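Local coordinates for uncharacterized protein (Staphylococcus aureus subsp. aureus Mu50, PDB 4QPV) that is of unknown function but belongs to the DUF1672 family, whose unusual fold is built from kinked-helix-beta-beta-beta repeats, at residues Y174-A179 against Y220-L225. Numbering follows the deposited sequence. Where two conformers were deposited one is given.
Sequences YYYLTA and YVVTTL
Tyr220 pairs with Thr178 through two backbone hydrogen bonds, 2.9 Å from Thr178 N to Tyr220 O and 3.2 Å from Tyr220 N to Thr178 O. Its phenol turns from residues 174-179, and OH is hydrogen-bonded to Glu290 OE2. At the next position Val221 faces Leu177 in a non-hydrogen-bonded pair, and its two methyls divide the work: CG2 touches Leu177 CD1 at 3.5 Å, while CG1 meets the Tyr175 ring at CD1, 3.6 Å away. Helix 135-147 packs on Tyr175 through Thr142 and Leu145 and takes its hydroxyl at Leu138 O. Val222 returns to hydrogen-bonded pairing, here with Tyr176; the bond from Val222 N to Tyr176 O measures 3.0 Å. On the face shared by these two residues, the Tyr176 side chain runs alongside Val222 in the same direction, bringing CE1 within 3.7 Å of Val222 CB. A chi1 of 66° sets the ring between its own backbone N and carbonyl carbon. Thr223 sits opposite Tyr175, but its OG1 is bonded to Gln263 N on the neighbouring strand. Past the last bridge, at Thr223, Thr224 N still donates to Tyr174 O at 2.8 Å, from 43° above the carbonyl plane, consistent with the break in strand 220-227 at this residue. Thr224 CG2 lies at the edge of the Tyr176 ring, 3.7 Å from Tyr176 CD1. Beyond it, Leu225 CD2 approaches the Tyr174 ring at its edge. The alternating bond pattern and the 158° between strand directions identify an antiparallel ladder within a mixed sheet, where strand 220-227 lies between 175-178, antiparallel to it, and 259-265, parallel to it.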
ATOM      1  N   TYR A 174      -7.157   4.360   6.078  1.00 22.19           N
ATOM      2  CA  TYR A 174      -7.095   3.748   7.398  1.00 21.02           C
ATOM      3  C   TYR A 174      -6.173   2.562   7.600  1.00 24.23           C
ATOM      4  O   TYR A 174      -5.799   2.326   8.747  1.00 23.34           O
ATOM      5  CB  TYR A 174      -8.533   3.332   7.799  1.00 22.00           C
ATOM      6  CG  TYR A 174      -9.472   4.514   7.764  1.00 23.52           C
ATOM      7  CD1 TYR A 174      -9.467   5.463   8.786  1.00 25.78           C
ATOM      8  CD2 TYR A 174     -10.300   4.742   6.663  1.00 23.87           C
ATOM      9  CE1 TYR A 174     -10.258   6.610   8.714  1.00 26.67           C
ATOM     10  CE2 TYR A 174     -11.089   5.893   6.578  1.00 25.63           C
ATOM     11  CZ  TYR A 174     -11.081   6.811   7.619  1.00 30.97           C
ATOM     12  OH  TYR A 174     -11.833   7.956   7.548  1.00 29.54           O
ATOM     13  N   TYR A 175      -5.838   1.803   6.559  1.00 22.33           N
ATOM     14  CA  TYR A 175      -4.969   0.644   6.745  1.00 20.58           C
ATOM     15  C   TYR A 175      -4.298   0.240   5.463  1.00 24.23           C
ATOM     16  O   TYR A 175      -4.666   0.696   4.370  1.00 21.61           O
ATOM     17  CB  TYR A 175      -5.749  -0.570   7.343  1.00 21.07           C
ATOM     18  CG  TYR A 175      -6.830  -1.148   6.445  1.00 22.34           C
ATOM     19  CD1 TYR A 175      -6.515  -2.064   5.442  1.00 23.30           C
ATOM     20  CD2 TYR A 175      -8.170  -0.827   6.642  1.00 22.37           C
ATOM     21  CE1 TYR A 175      -7.508  -2.621   4.633  1.00 25.32           C
ATOM     22  CE2 TYR A 175      -9.175  -1.400   5.859  1.00 23.43           C
ATOM     23  CZ  TYR A 175      -8.836  -2.276   4.838  1.00 29.32           C
ATOM     24  OH  TYR A 175      -9.815  -2.809   4.030  1.00 27.67           O
ATOM     25  N   TYR A 176      -3.309  -0.644   5.605  1.00 22.16           N
ATOM     26  CA  TYR A 176      -2.656  -1.242   4.452  1.00 23.23           C
ATOM     27  C   TYR A 176      -2.605  -2.758   4.690  1.00 27.25           C
ATOM     28  O   TYR A 176      -2.690  -3.231   5.849  1.00 25.25           O
ATOM     29  CB  TYR A 176      -1.280  -0.625   4.167  1.00 25.26           C
ATOM     30  CG  TYR A 176      -0.258  -0.905   5.245  1.00 29.48           C
ATOM     31  CD1 TYR A 176      -0.202  -0.124   6.398  1.00 31.36           C
ATOM     32  CD2 TYR A 176       0.647  -1.960   5.122  1.00 32.35           C
ATOM     33  CE1 TYR A 176       0.721  -0.388   7.406  1.00 32.42           C
ATOM     34  CE2 TYR A 176       1.584  -2.229   6.121  1.00 33.91           C
ATOM     35  CZ  TYR A 176       1.622  -1.433   7.257  1.00 41.20           C
ATOM     36  OH  TYR A 176       2.530  -1.697   8.253  1.00 43.37           O
ATOM     37  N   LEU A 177      -2.508  -3.512   3.585  1.00 24.67           N
ATOM     38  CA  LEU A 177      -2.493  -4.973   3.588  1.00 25.17           C
ATOM     39  C   LEU A 177      -1.133  -5.447   3.036  1.00 28.86           C
ATOM     40  O   LEU A 177      -0.637  -4.865   2.067  1.00 28.36           O
ATOM     41  CB  LEU A 177      -3.688  -5.443   2.710  1.00 25.86           C
ATOM     42  CG  LEU A 177      -3.953  -6.937   2.485  1.00 32.12           C
ATOM     43  CD1 LEU A 177      -4.604  -7.554   3.666  1.00 33.62           C
ATOM     44  CD2 LEU A 177      -4.937  -7.118   1.347  1.00 35.00           C
ATOM     45  N   THR A 178      -0.529  -6.461   3.665  1.00 28.32           N
ATOM     46  CA  THR A 178       0.771  -7.010   3.263  0.50 29.31           C
ATOM     47  C   THR A 178       0.601  -8.485   2.887  1.00 36.04           C
ATOM     48  O   THR A 178      -0.009  -9.238   3.655  1.00 38.79           O
ATOM     49  CB  THR A 178       1.815  -6.813   4.395  0.50 37.49           C
ATOM     50  OG1 THR A 178       1.840  -5.434   4.790  0.50 33.84           O
ATOM     51  CG2 THR A 178       3.234  -7.264   3.993  0.50 34.88           C
ATOM     52  N   ALA A 179       1.177  -8.883   1.747  1.00 33.30           N
ATOM     53  CA  ALA A 179       1.189 -10.229   1.186  1.00 34.55           C
ATOM     54  C   ALA A 179       2.602 -10.804   1.173  1.00 37.56           C
ATOM     55  O   ALA A 179       3.578 -10.070   1.330  1.00 36.00           O
ATOM     56  CB  ALA A 179       0.640 -10.199  -0.236  1.00 35.33           C
ATOM     57  N   TYR A 220      -1.558  -9.723   6.429  1.00 31.79           N
ATOM     58  CA  TYR A 220      -1.629  -8.830   7.575  1.00 31.36           C
ATOM     59  C   TYR A 220      -2.303  -7.525   7.199  1.00 32.49           C
ATOM     60  O   TYR A 220      -1.931  -6.904   6.197  1.00 30.80           O
ATOM     61  CB  TYR A 220      -0.214  -8.525   8.106  1.00 32.99           C
ATOM     62  CG  TYR A 220       0.445  -9.672   8.835  1.00 38.05           C
ATOM     63  CD1 TYR A 220       1.079 -10.699   8.138  1.00 41.29           C
ATOM     64  CD2 TYR A 220       0.497  -9.700  10.224  1.00 39.77           C
ATOM     65  CE1 TYR A 220       1.677 -11.769   8.809  1.00 44.08           C
ATOM     66  CE2 TYR A 220       1.103 -10.757  10.906  1.00 42.54           C
ATOM     67  CZ  TYR A 220       1.695 -11.788  10.196  1.00 51.52           C
ATOM     68  OH  TYR A 220       2.308 -12.813  10.883  1.00 55.53           O
ATOM     69  N   VAL A 221      -3.269  -7.103   8.022  1.00 28.75           N
ATOM     70  CA  VAL A 221      -3.926  -5.797   7.932  1.00 28.23           C
ATOM     71  C   VAL A 221      -3.384  -4.951   9.100  1.00 31.11           C
ATOM     72  O   VAL A 221      -3.502  -5.374  10.240  1.00 30.56           O
ATOM     73  CB  VAL A 221      -5.470  -5.881   7.973  1.00 32.20           C
ATOM     74  CG1 VAL A 221      -6.091  -4.485   8.038  1.00 31.05           C
ATOM     75  CG2 VAL A 221      -6.018  -6.663   6.788  1.00 32.37           C
ATOM     76  N   VAL A 222      -2.770  -3.791   8.820  1.00 28.27           N
ATOM     77  CA  VAL A 222      -2.246  -2.905   9.871  1.00 28.07           C
ATOM     78  C   VAL A 222      -2.877  -1.517   9.692  1.00 26.53           C
ATOM     79  O   VAL A 222      -2.740  -0.935   8.621  1.00 23.98           O
ATOM     80  CB  VAL A 222      -0.676  -2.832   9.882  1.00 34.63           C
ATOM     81  CG1 VAL A 222      -0.180  -1.961  11.033  1.00 34.90           C
ATOM     82  CG2 VAL A 222      -0.040  -4.229   9.975  1.00 35.96           C
ATOM     83  N   THR A 223      -3.541  -0.987  10.721  1.00 23.33           N
ATOM     84  CA  THR A 223      -4.141   0.350  10.614  1.00 22.11           C
ATOM     85  C   THR A 223      -3.056   1.451  10.690  1.00 25.46           C
ATOM     86  O   THR A 223      -1.956   1.217  11.210  1.00 25.75           O
ATOM     87  CB  THR A 223      -5.274   0.603  11.636  1.00 28.65           C
ATOM     88  OG1 THR A 223      -4.729   0.768  12.960  1.00 28.20           O
ATOM     89  CG2 THR A 223      -6.406  -0.453  11.573  1.00 30.41           C
ATOM     90  N   THR A 224      -3.385   2.637  10.154  1.00 22.86           N
ATOM     91  CA  THR A 224      -2.514   3.827  10.128  1.00 22.35           C
ATOM     92  C   THR A 224      -3.390   4.961  10.621  1.00 26.58           C
ATOM     93  O   THR A 224      -3.938   5.732   9.829  1.00 25.50           O
ATOM     94  CB  THR A 224      -1.924   4.081   8.710  1.00 26.78           C
ATOM     95  OG1 THR A 224      -2.998   4.291   7.780  1.00 25.72           O
ATOM     96  CG2 THR A 224      -0.999   2.940   8.231  1.00 26.67           C
ATOM     97  N   LEU A 225      -3.629   4.987  11.934  1.00 22.78           N
ATOM     98  CA  LEU A 225      -4.516   5.999  12.519  1.00 22.00           C
ATOM     99  C   LEU A 225      -3.731   7.111  13.198  1.00 24.70           C
ATOM    100  O   LEU A 225      -2.695   6.878  13.817  1.00 26.44           O
ATOM    101  CB  LEU A 225      -5.490   5.362  13.521  1.00 21.57           C
ATOM    102  CG  LEU A 225      -6.258   4.130  13.009  1.00 21.73           C
ATOM    103  CD1 LEU A 225      -7.184   3.587  14.101  1.00 21.81           C
ATOM    104  CD2 LEU A 225      -7.061   4.458  11.710  1.00 21.74           C
TER